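Local structure of VP2 (Primate bocaparvovirus 1, 7L0Y) at residues 486-489 with 494-497; 11-16 with 210-215; 54-59 with 173-178; 375-378 with 382-385. The protein builds the T=1 icosahedral capsid, about 26 nm across, in which 60 copies of the capsid protein enclose the genome of human bocavirus 1. All coordinates share one frame; numbering follows the deposited sequence.

Contact 1: residues 486-489 with 494-497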
loop_
_atom_site.group_PDB
_atom_site.type_symbol
_atom_site.label_atom_id
_atom_site.label_comp_id
_atom_site.label_asym_id
_atom_site.label_seq_id
_atom_site.Cartn_x
_atom_site.Cartn_y
_atom_site.Cartn_z
ATOM N N ASN A 486 -87.104 27.475 82.613
ATOM C CA ASN A 486 -87.009 26.065 82.235
ATOM C C ASN A 486 -87.471 25.821 80.804
ATOM O O ASN A 486 -88.113 24.816 80.507
ATOM C CB ASN A 486 -87.788 25.184 83.207
ATOM C CG ASN A 486 -87.117 25.070 84.549
ATOM O OD1 ASN A 486 -86.145 24.334 84.708
ATOM N ND2 ASN A 486 -87.628 25.802 85.530
ATOM N N TYR A 487 -87.193 26.770 79.916
ATOM C CA TYR A 487 -87.408 26.543 78.493
ATOM C C TYR A 487 -86.143 26.220 77.705
ATOM O O TYR A 487 -86.220 26.073 76.483
ATOM C CB TYR A 487 -88.155 27.714 77.848
ATOM C CG TYR A 487 -87.634 29.109 78.062
ATOM C CD1 TYR A 487 -86.515 29.568 77.392
ATOM C CD2 TYR A 487 -88.344 30.012 78.836
ATOM C CE1 TYR A 487 -86.069 30.864 77.549
ATOM C CE2 TYR A 487 -87.911 31.312 78.995
ATOM C CZ TYR A 487 -86.774 31.732 78.349
ATOM O OH TYR A 487 -86.345 33.028 78.508
ATOM N N THR A 488 -84.988 26.105 78.345
ATOM C CA THR A 488 -83.770 25.874 77.582
ATOM C C THR A 488 -83.349 24.414 77.649
ATOM O O THR A 488 -83.247 23.856 78.748
ATOM C CB THR A 488 -82.641 26.763 78.099
ATOM O OG1 THR A 488 -83.050 28.131 78.031
ATOM C CG2 THR A 488 -81.418 26.589 77.242
ATOM N N PRO A 489 -83.089 23.772 76.512
ATOM C CA PRO A 489 -82.660 22.369 76.522
ATOM C C PRO A 489 -81.242 22.201 77.047
ATOM O O PRO A 489 -80.545 23.157 77.376
ATOM C CB PRO A 489 -82.765 21.963 75.052
ATOM C CG PRO A 489 -82.599 23.228 74.311
ATOM C CD PRO A 489 -83.246 24.286 75.144
ATOM N N ASP A 494 -78.640 29.446 78.578
ATOM C CA ASP A 494 -79.667 30.174 79.303
ATOM C C ASP A 494 -79.831 31.573 78.721
ATOM O O ASP A 494 -78.924 32.105 78.075
ATOM C CB ASP A 494 -79.235 30.265 80.763
ATOM C CG ASP A 494 -80.321 30.707 81.694
ATOM O OD1 ASP A 494 -81.501 30.677 81.330
ATOM O OD2 ASP A 494 -79.985 31.119 82.821
ATOM N N PRO A 495 -80.996 32.196 78.920
ATOM C CA PRO A 495 -81.090 33.644 78.689
ATOM C C PRO A 495 -80.039 34.481 79.396
ATOM O O PRO A 495 -79.690 35.561 78.905
ATOM C CB PRO A 495 -82.501 33.967 79.186
ATOM C CG PRO A 495 -83.263 32.711 78.976
ATOM C CD PRO A 495 -82.316 31.573 78.749
ATOM N N THR A 496 -79.526 34.031 80.533
ATOM C CA THR A 496 -78.443 34.740 81.196
ATOM C C THR A 496 -77.082 34.350 80.650
ATOM O O THR A 496 -76.064 34.838 81.147
ATOM C CB THR A 496 -78.478 34.492 82.702
ATOM O OG1 THR A 496 -78.349 33.088 82.958
ATOM C CG2 THR A 496 -79.785 34.996 83.295
ATOM N N GLY A 497 -77.043 33.483 79.648
ATOM C CA GLY A 497 -75.802 32.958 79.138
ATOM C C GLY A 497 -75.287 31.753 79.876
ATOM O O GLY A 497 -74.167 31.311 79.602
#
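Asp-494, whose CA lies 4.2 Å from OG1 of Thr-488, has its carboxylate gripped at both oxygens. OD2 accepts the hydroxyl of Thr-496, OG1 to OD2 2.6 Å, and this donor sits well above the carboxylate plane, 49° out of it. OD1 takes the backbone N-H of Glu-484, a residue just before 486-489, so the acid ties the two neighbouring parts of the loop together, and bonds at both oxygens would limit the rotation of the carboxylate. The main chain closes a type I beta turn from Asp-494 to Gly-497, with Gly-497 N 2.8 Å from Asp-494 O.

Pro-495, the second residue of that turn, has the largest share of the contact. Its CG meets the end of the Tyr-487 side chain, 3.6 Å from CE1, with the hydroxyl also against CG; the proline approaches the phenol ring obliquely. Tyr-487 holds CG between its backbone N and carbonyl carbon (chi1 51°), which brings the ring round to the proline although CB itself does not aim there. Next to it, Thr-488 slides past the proline in the opposite direction, OG1 coming 3.6 Å from CD.

On a neighbouring subunit, Glu-55 packs against Tyr-487 and Thr-51 against Pro-495. The motif is a proline-bearing type I beta turn in the C-terminal loop of the parvovirus capsid protein, between strands 446-462 and 516-517, set at a subunit interface.

Contact 2: residues 11-16 with 210-215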
loop_
_atom_site.group_PDB
_atom_site.type_symbol
_atom_site.label_atom_id
_atom_site.label_comp_id
_atom_site.label_asym_id
_atom_site.label_seq_id
_atom_site.Cartn_x
_atom_site.Cartn_y
_atom_site.Cartn_z
ATOM N N SER A 11 -41.618 38.299 62.915
ATOM C CA SER A 11 -42.133 38.067 64.255
ATOM C C SER A 11 -41.981 39.293 65.141
ATOM O O SER A 11 -41.118 40.142 64.905
ATOM C CB SER A 11 -41.414 36.884 64.894
ATOM O OG SER A 11 -41.869 36.667 66.212
ATOM N N GLY A 12 -42.811 39.389 66.156
ATOM C CA GLY A 12 -42.663 40.421 67.154
ATOM C C GLY A 12 -44.017 40.833 67.684
ATOM O O GLY A 12 -45.021 40.167 67.466
ATOM N N VAL A 13 -44.009 41.952 68.400
ATOM C CA VAL A 13 -45.250 42.560 68.841
ATOM C C VAL A 13 -46.018 43.034 67.617
ATOM O O VAL A 13 -45.454 43.663 66.712
ATOM C CB VAL A 13 -44.952 43.717 69.809
ATOM C CG1 VAL A 13 -46.231 44.358 70.285
ATOM C CG2 VAL A 13 -44.123 43.226 70.972
ATOM N N GLY A 14 -47.303 42.723 67.568
ATOM C CA GLY A 14 -48.105 43.099 66.430
ATOM C C GLY A 14 -48.264 42.025 65.386
ATOM O O GLY A 14 -48.983 42.241 64.406
ATOM N N ILE A 15 -47.616 40.882 65.555
ATOM C CA ILE A 15 -47.841 39.713 64.720
ATOM C C ILE A 15 -48.381 38.622 65.627
ATOM O O ILE A 15 -47.824 38.377 66.699
ATOM C CB ILE A 15 -46.550 39.256 64.019
ATOM C CG1 ILE A 15 -45.870 40.437 63.324
ATOM C CG2 ILE A 15 -46.856 38.175 63.011
ATOM C CD1 ILE A 15 -46.722 41.125 62.285
ATOM N N SER A 16 -49.470 37.986 65.218
ATOM C CA SER A 16 -50.041 36.902 66.003
ATOM C C SER A 16 -49.302 35.610 65.685
ATOM O O SER A 16 -48.859 35.400 64.555
ATOM C CB SER A 16 -51.540 36.750 65.744
ATOM O OG SER A 16 -51.803 36.322 64.426
ATOM N N LEU A 210 -41.116 32.418 77.057
ATOM C CA LEU A 210 -41.800 33.007 75.922
ATOM C C LEU A 210 -42.156 34.445 76.239
ATOM O O LEU A 210 -42.747 34.725 77.283
ATOM C CB LEU A 210 -43.068 32.226 75.579
ATOM C CG LEU A 210 -42.999 31.031 74.634
ATOM C CD1 LEU A 210 -42.144 29.930 75.190
ATOM C CD2 LEU A 210 -44.399 30.528 74.414
ATOM N N ARG A 211 -41.796 35.348 75.343
ATOM C CA ARG A 211 -42.374 36.676 75.341
ATOM C C ARG A 211 -43.582 36.692 74.409
ATOM O O ARG A 211 -43.973 35.675 73.838
ATOM C CB ARG A 211 -41.335 37.722 74.962
ATOM C CG ARG A 211 -40.293 37.934 76.024
ATOM C CD ARG A 211 -39.389 39.072 75.673
ATOM N NE ARG A 211 -38.398 39.307 76.709
ATOM C CZ ARG A 211 -37.460 40.242 76.640
ATOM N NH1 ARG A 211 -37.398 41.035 75.582
ATOM N NH2 ARG A 211 -36.603 40.400 77.632
ATOM N N THR A 212 -44.180 37.869 74.255
ATOM C CA THR A 212 -45.507 37.936 73.658
ATOM C C THR A 212 -45.485 37.568 72.181
ATOM O O THR A 212 -46.512 37.166 71.624
ATOM C CB THR A 212 -46.100 39.326 73.862
ATOM O OG1 THR A 212 -47.465 39.320 73.438
ATOM C CG2 THR A 212 -45.330 40.365 73.077
ATOM N N GLY A 213 -44.327 37.666 71.535
ATOM C CA GLY A 213 -44.268 37.355 70.121
ATOM C C GLY A 213 -43.868 35.922 69.845
ATOM O O GLY A 213 -43.861 35.481 68.699
ATOM N N GLU A 214 -43.435 35.211 70.875
ATOM C CA GLU A 214 -43.087 33.803 70.780
ATOM C C GLU A 214 -44.297 32.895 70.990
ATOM O O GLU A 214 -45.295 33.273 71.604
ATOM C CB GLU A 214 -41.976 33.479 71.771
ATOM C CG GLU A 214 -40.672 34.145 71.392
ATOM C CD GLU A 214 -39.551 33.844 72.350
ATOM O OE1 GLU A 214 -39.834 33.362 73.459
ATOM O OE2 GLU A 214 -38.379 34.051 71.978
ATOM N N SER A 215 -44.197 31.680 70.458
ATOM C CA SER A 215 -45.144 30.616 70.758
ATOM C C SER A 215 -44.383 29.317 70.985
ATOM O O SER A 215 -43.196 29.212 70.684
ATOM C CB SER A 215 -46.178 30.444 69.643
ATOM O OG SER A 215 -45.582 30.052 68.428
#
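Gly-12 and Gly-213 bring the two backbones together, CA to CA 4.6 Å, with the carbonyl of Gly-12 laid against Gly-213 at 3.9 Å from O to CA. Neither has a side chain to hold the chains apart. On one flank OG of Ser-11 comes to 3.4 Å from O of Gly-213. On the other, two methyls meet: CG2 of Val-13 is 3.8 Å from CG2 of Thr-212, the side chains crossing at about a right angle.

Behind this first shell stand two beta turns, a type II turn from Gly-12 to Ile-15 and a type I turn from Arg-211 to Glu-214, the latter closed by Glu-214 N to Arg-211 O at 3.0 Å. Thr-212 points OG1 anti to its backbone N (chi1 -172°), where it bonds to O of Leu-110 in strand 95-118, leaving the methyl for Val-13.

Farther out, Glu-214 OE1 bonds Ser-16 OG of one neighbouring subunit, and Ser-16 OG bonds Glu-214 OE1 of another. This head-to-tail repeat of the glycine-rich N-terminal region is consistent with a ring of subunits, probably the one around the fivefold channel of the parvovirus capsid.

Contact 3: residues 54-59 with 173-178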
loop_
_atom_site.group_PDB
_atom_site.type_symbol
_atom_site.label_atom_id
_atom_site.label_comp_id
_atom_site.label_asym_id
_atom_site.label_seq_id
_atom_site.Cartn_x
_atom_site.Cartn_y
_atom_site.Cartn_z
ATOM N N ILE A 54 -51.810 19.991 108.088
ATOM C CA ILE A 54 -53.099 20.197 108.746
ATOM C C ILE A 54 -52.998 19.910 110.237
ATOM O O ILE A 54 -53.636 20.580 111.059
ATOM C CB ILE A 54 -54.178 19.323 108.083
ATOM C CG1 ILE A 54 -54.448 19.783 106.651
ATOM C CG2 ILE A 54 -55.449 19.336 108.908
ATOM C CD1 ILE A 54 -55.362 18.851 105.894
ATOM N N GLU A 55 -52.186 18.920 110.611
ATOM C CA GLU A 55 -52.108 18.354 111.956
ATOM C C GLU A 55 -53.413 17.695 112.390
ATOM O O GLU A 55 -53.678 17.609 113.596
ATOM C CB GLU A 55 -51.678 19.387 113.010
ATOM C CG GLU A 55 -50.232 19.879 112.881
ATOM C CD GLU A 55 -50.076 21.110 112.001
ATOM O OE1 GLU A 55 -51.088 21.613 111.479
ATOM O OE2 GLU A 55 -48.933 21.583 111.837
ATOM N N THR A 56 -54.231 17.232 111.437
ATOM C CA THR A 56 -55.468 16.439 111.632
ATOM C C THR A 56 -56.295 17.051 112.766
ATOM O O THR A 56 -56.628 18.242 112.686
ATOM C CB THR A 56 -55.132 14.945 111.776
ATOM O OG1 THR A 56 -56.345 14.185 111.853
ATOM C CG2 THR A 56 -54.240 14.626 112.986
ATOM N N THR A 57 -56.653 16.287 113.804
ATOM C CA THR A 57 -57.585 16.700 114.859
ATOM C C THR A 57 -58.974 16.996 114.298
ATOM O O THR A 57 -59.747 17.747 114.897
ATOM C CB THR A 57 -57.068 17.908 115.652
ATOM O OG1 THR A 57 -56.961 19.046 114.789
ATOM C CG2 THR A 57 -55.703 17.610 116.253
ATOM N N ASN A 58 -59.292 16.413 113.139
ATOM C CA ASN A 58 -60.594 16.497 112.478
ATOM C C ASN A 58 -60.943 17.904 112.014
ATOM O O ASN A 58 -62.005 18.097 111.407
ATOM C CB ASN A 58 -61.726 15.953 113.358
ATOM C CG ASN A 58 -61.695 14.439 113.476
ATOM O OD1 ASN A 58 -61.137 13.752 112.620
ATOM N ND2 ASN A 58 -62.305 13.914 114.533
ATOM N N GLN A 59 -60.093 18.897 112.296
ATOM C CA GLN A 59 -60.377 20.267 111.881
ATOM C C GLN A 59 -60.607 20.349 110.376
ATOM O O GLN A 59 -61.669 20.796 109.927
ATOM C CB GLN A 59 -59.233 21.187 112.309
ATOM C CG GLN A 59 -59.492 22.665 112.086
ATOM C CD GLN A 59 -58.405 23.539 112.687
ATOM O OE1 GLN A 59 -57.492 23.044 113.350
ATOM N NE2 GLN A 59 -58.499 24.846 112.460
ATOM N N GLU A 173 -46.795 11.070 103.485
ATOM C CA GLU A 173 -48.051 10.743 104.142
ATOM C C GLU A 173 -47.974 11.271 105.566
ATOM O O GLU A 173 -47.142 10.824 106.359
ATOM C CB GLU A 173 -48.283 9.237 104.102
ATOM C CG GLU A 173 -49.661 8.799 104.543
ATOM C CD GLU A 173 -49.873 7.309 104.352
ATOM O OE1 GLU A 173 -48.911 6.623 103.948
ATOM O OE2 GLU A 173 -50.997 6.821 104.594
ATOM N N ASN A 174 -48.847 12.221 105.895
ATOM C CA ASN A 174 -48.594 13.082 107.044
ATOM C C ASN A 174 -48.865 12.358 108.351
ATOM O O ASN A 174 -48.189 12.603 109.354
ATOM C CB ASN A 174 -49.442 14.348 106.948
ATOM C CG ASN A 174 -48.991 15.426 107.911
ATOM O OD1 ASN A 174 -47.807 15.546 108.216
ATOM N ND2 ASN A 174 -49.939 16.213 108.398
ATOM N N GLU A 175 -49.857 11.471 108.367
ATOM C CA GLU A 175 -50.156 10.736 109.590
ATOM C C GLU A 175 -48.990 9.843 109.987
ATOM O O GLU A 175 -48.799 9.545 111.170
ATOM C CB GLU A 175 -51.428 9.913 109.399
ATOM C CG GLU A 175 -51.930 9.216 110.645
ATOM C CD GLU A 175 -52.453 10.171 111.697
ATOM O OE1 GLU A 175 -52.704 11.347 111.367
ATOM O OE2 GLU A 175 -52.612 9.744 112.860
ATOM N N LEU A 176 -48.191 9.414 109.010
ATOM C CA LEU A 176 -47.032 8.585 109.319
ATOM C C LEU A 176 -45.953 9.384 110.033
ATOM O O LEU A 176 -45.074 8.806 110.681
ATOM C CB LEU A 176 -46.477 7.945 108.051
ATOM C CG LEU A 176 -47.094 6.595 107.707
ATOM C CD1 LEU A 176 -47.016 5.722 108.933
ATOM C CD2 LEU A 176 -48.522 6.738 107.287
ATOM N N ALA A 177 -45.990 10.703 109.920
ATOM C CA ALA A 177 -45.177 11.552 110.786
ATOM C C ALA A 177 -46.079 12.368 111.708
ATOM O O ALA A 177 -46.677 13.371 111.329
ATOM C CB ALA A 177 -44.275 12.449 109.950
ATOM N N ASP A 178 -46.133 11.933 112.960
ATOM C CA ASP A 178 -46.968 12.592 113.950
ATOM C C ASP A 178 -46.091 13.540 114.757
ATOM O O ASP A 178 -46.541 14.142 115.738
ATOM C CB ASP A 178 -47.662 11.561 114.840
ATOM C CG ASP A 178 -48.800 12.154 115.641
ATOM O OD1 ASP A 178 -49.138 13.333 115.415
ATOM O OD2 ASP A 178 -49.359 11.441 116.496
#
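Glu-175 reaches across to Thr-56 from the loop after strand 161-169, and Thr-56 sits in the connection of a beta hairpin, strands 50-53 and 65-69, in this parvovirus coat protein. From CB the glutamate chain first runs anti to the backbone N (chi1 -174°), then bends at chi2 (68°), which turns the carboxylate toward the hairpin loop. The side chain also touches Phe-314. At the tip, OE1 lies 4.0 Å from CG2 of Thr-56, a loose approach of an acid oxygen to a methyl with the two side chains at an oblique angle. Glu-175 is poorly ordered, so its last atoms should be read with caution.

Thr-56 starts a type I' turn that ends at Gln-59 and carries the chain off from the contact. The hairpin loop lies beside a subunit interface, and the contact itself is at the surface.

The other half belongs to Asn-174, at the start of a short piece of helical backbone in which Ala-177 N bonds Asn-174 O at 3.0 Å. With its CG anti to the backbone N, the amide extends to the hairpin backbone, where Asn-174 ND2 stands 4.2 Å from both Ile-54 N and Glu-55 N.

Contact 4: residues 375-378 with 382-385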
loop_
_atom_site.group_PDB
_atom_site.type_symbol
_atom_site.label_atom_id
_atom_site.label_comp_id
_atom_site.label_asym_id
_atom_site.label_seq_id
_atom_site.Cartn_x
_atom_site.Cartn_y
_atom_site.Cartn_z
ATOM N N GLY A 375 -70.761 -11.140 98.893
ATOM C CA GLY A 375 -70.413 -9.734 99.031
ATOM C C GLY A 375 -69.125 -9.369 98.320
ATOM O O GLY A 375 -69.109 -8.506 97.441
ATOM N N ASP A 376 -68.031 -10.028 98.682
ATOM C CA ASP A 376 -66.726 -9.742 98.105
ATOM C C ASP A 376 -66.364 -10.838 97.126
ATOM O O ASP A 376 -66.072 -11.965 97.528
ATOM C CB ASP A 376 -65.645 -9.636 99.177
ATOM C CG ASP A 376 -65.767 -8.384 99.996
ATOM O OD1 ASP A 376 -66.480 -7.459 99.562
ATOM O OD2 ASP A 376 -65.147 -8.326 101.075
ATOM N N ILE A 377 -66.382 -10.505 95.852
ATOM C CA ILE A 377 -65.870 -11.383 94.819
ATOM C C ILE A 377 -64.529 -10.828 94.382
ATOM O O ILE A 377 -64.427 -9.688 93.918
ATOM C CB ILE A 377 -66.847 -11.540 93.648
ATOM C CG1 ILE A 377 -66.178 -12.325 92.530
ATOM C CG2 ILE A 377 -67.359 -10.221 93.178
ATOM C CD1 ILE A 377 -67.128 -12.837 91.528
ATOM N N TRP A 378 -63.498 -11.626 94.561
ATOM C CA TRP A 378 -62.155 -11.214 94.239
ATOM C C TRP A 378 -61.835 -11.603 92.806
ATOM O O TRP A 378 -62.640 -12.204 92.100
ATOM C CB TRP A 378 -61.188 -11.837 95.231
ATOM C CG TRP A 378 -61.414 -11.336 96.591
ATOM C CD1 TRP A 378 -62.270 -11.842 97.510
ATOM C CD2 TRP A 378 -60.768 -10.226 97.207
ATOM N NE1 TRP A 378 -62.212 -11.111 98.661
ATOM C CE2 TRP A 378 -61.291 -10.112 98.503
ATOM C CE3 TRP A 378 -59.795 -9.318 96.790
ATOM C CZ2 TRP A 378 -60.875 -9.130 99.386
ATOM C CZ3 TRP A 378 -59.389 -8.348 97.662
ATOM C CH2 TRP A 378 -59.924 -8.258 98.947
ATOM N N ASN A 382 -61.367 -17.046 84.844
ATOM C CA ASN A 382 -62.529 -17.102 83.960
ATOM C C ASN A 382 -63.543 -16.006 84.257
ATOM O O ASN A 382 -64.734 -16.175 84.016
ATOM C CB ASN A 382 -63.208 -18.468 84.041
ATOM C CG ASN A 382 -62.329 -19.578 83.556
ATOM O OD1 ASN A 382 -61.505 -19.391 82.673
ATOM N ND2 ASN A 382 -62.453 -20.733 84.184
ATOM N N GLN A 383 -63.089 -14.877 84.781
ATOM C CA GLN A 383 -63.933 -13.705 84.954
ATOM C C GLN A 383 -63.844 -12.857 83.699
ATOM O O GLN A 383 -62.753 -12.632 83.176
ATOM C CB GLN A 383 -63.511 -12.880 86.165
ATOM C CG GLN A 383 -63.788 -13.503 87.495
ATOM C CD GLN A 383 -63.243 -12.667 88.619
ATOM O OE1 GLN A 383 -62.273 -11.948 88.441
ATOM N NE2 GLN A 383 -63.869 -12.743 89.779
ATOM N N VAL A 384 -64.989 -12.415 83.205
ATOM C CA VAL A 384 -65.050 -11.501 82.077
ATOM C C VAL A 384 -66.001 -10.383 82.457
ATOM O O VAL A 384 -67.045 -10.631 83.064
ATOM C CB VAL A 384 -65.501 -12.199 80.778
ATOM C CG1 VAL A 384 -64.486 -13.241 80.356
ATOM C CG2 VAL A 384 -66.855 -12.838 80.950
ATOM N N TRP A 385 -65.620 -9.152 82.151
ATOM C CA TRP A 385 -66.490 -8.030 82.443
ATOM C C TRP A 385 -66.171 -6.906 81.481
ATOM O O TRP A 385 -65.061 -6.815 80.955
ATOM C CB TRP A 385 -66.346 -7.572 83.899
ATOM C CG TRP A 385 -65.002 -7.024 84.270
ATOM C CD1 TRP A 385 -64.652 -5.720 84.324
ATOM C CD2 TRP A 385 -63.830 -7.768 84.619
ATOM N NE1 TRP A 385 -63.347 -5.592 84.695
ATOM C CE2 TRP A 385 -62.815 -6.837 84.885
ATOM C CE3 TRP A 385 -63.542 -9.128 84.737
ATOM C CZ2 TRP A 385 -61.534 -7.216 85.258
ATOM C CZ3 TRP A 385 -62.275 -9.503 85.103
ATOM C CH2 TRP A 385 -61.283 -8.552 85.359
#
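The amide of Gln-383 meets Ile-377 and Trp-378 at its amino end, and neither neighbour lies over the middle of a face. The carbonyl O of Trp-378 is tilted 21° out of the amide plane, while CG1 of Ile-377 is 3.6 Å from NE2; CD1 of the same isoleucine is 3.7 Å from NE2. The carbonyl and the aliphatic branch lie side by side beyond the amino nitrogen, one slightly to each side of the amide plane. The polar link is Gln-383 NE2 to Trp-378 O at 2.7 Å, bent at the hydrogen to 146° and with the donor tilted modestly from the carbonyl plane. At the other end of the amide, OE1 takes a weak bond from N of Phe-380, inside the intervening bend, and Pro-278 touches the glutamine as well.

The two backbones are well apart, 9.8 Å between CA of Trp-378 and CA of Gln-383, so the side chain does the spanning: beyond CG it is extended (chi2 176°). Segment 375-378 holds strand 376-377, which pairs antiparallel with strand 279-280, and the bend leads on to strand 384-385, which continues into a beta ladder with a neighbouring subunit. The bond links the end of strand 376-377 to the approach to strand 384-385, within the long loop region between strands 215-232 and 424-429, probably the GH loop of the parvovirus jelly roll.

CB of Trp-378 points away from 382-385, and its indole packs edge-to-face with Trp-378 of each of two neighbouring subunits, consistent with a threefold axis close by. Asp-376 OD2 forms a salt bridge with Lys-365 NZ of one of these two.

How the contacts relate
From the N terminus, residues 11-16 come first and wait until 210-215 to close contact 2, tying the N-terminal segment to the turn between strands 208-210 and 215-232. Inside that loop of almost two hundred residues lies contact 3, where the connection of the 50-53/65-69 hairpin meets the loop after strand 161-169. The other two follow in series as short local closures: contact 4 in the loops after strand 215-232, then contact 1 after strand 446-462. Within one chain none touches another; contacts 3 and 4 come nearest, about 18 Å between closest atoms, while contacts 2 and 4 lie on opposite sides of the chain's centre. In the capsid, contacts 1 and 3 meet across a subunit interface.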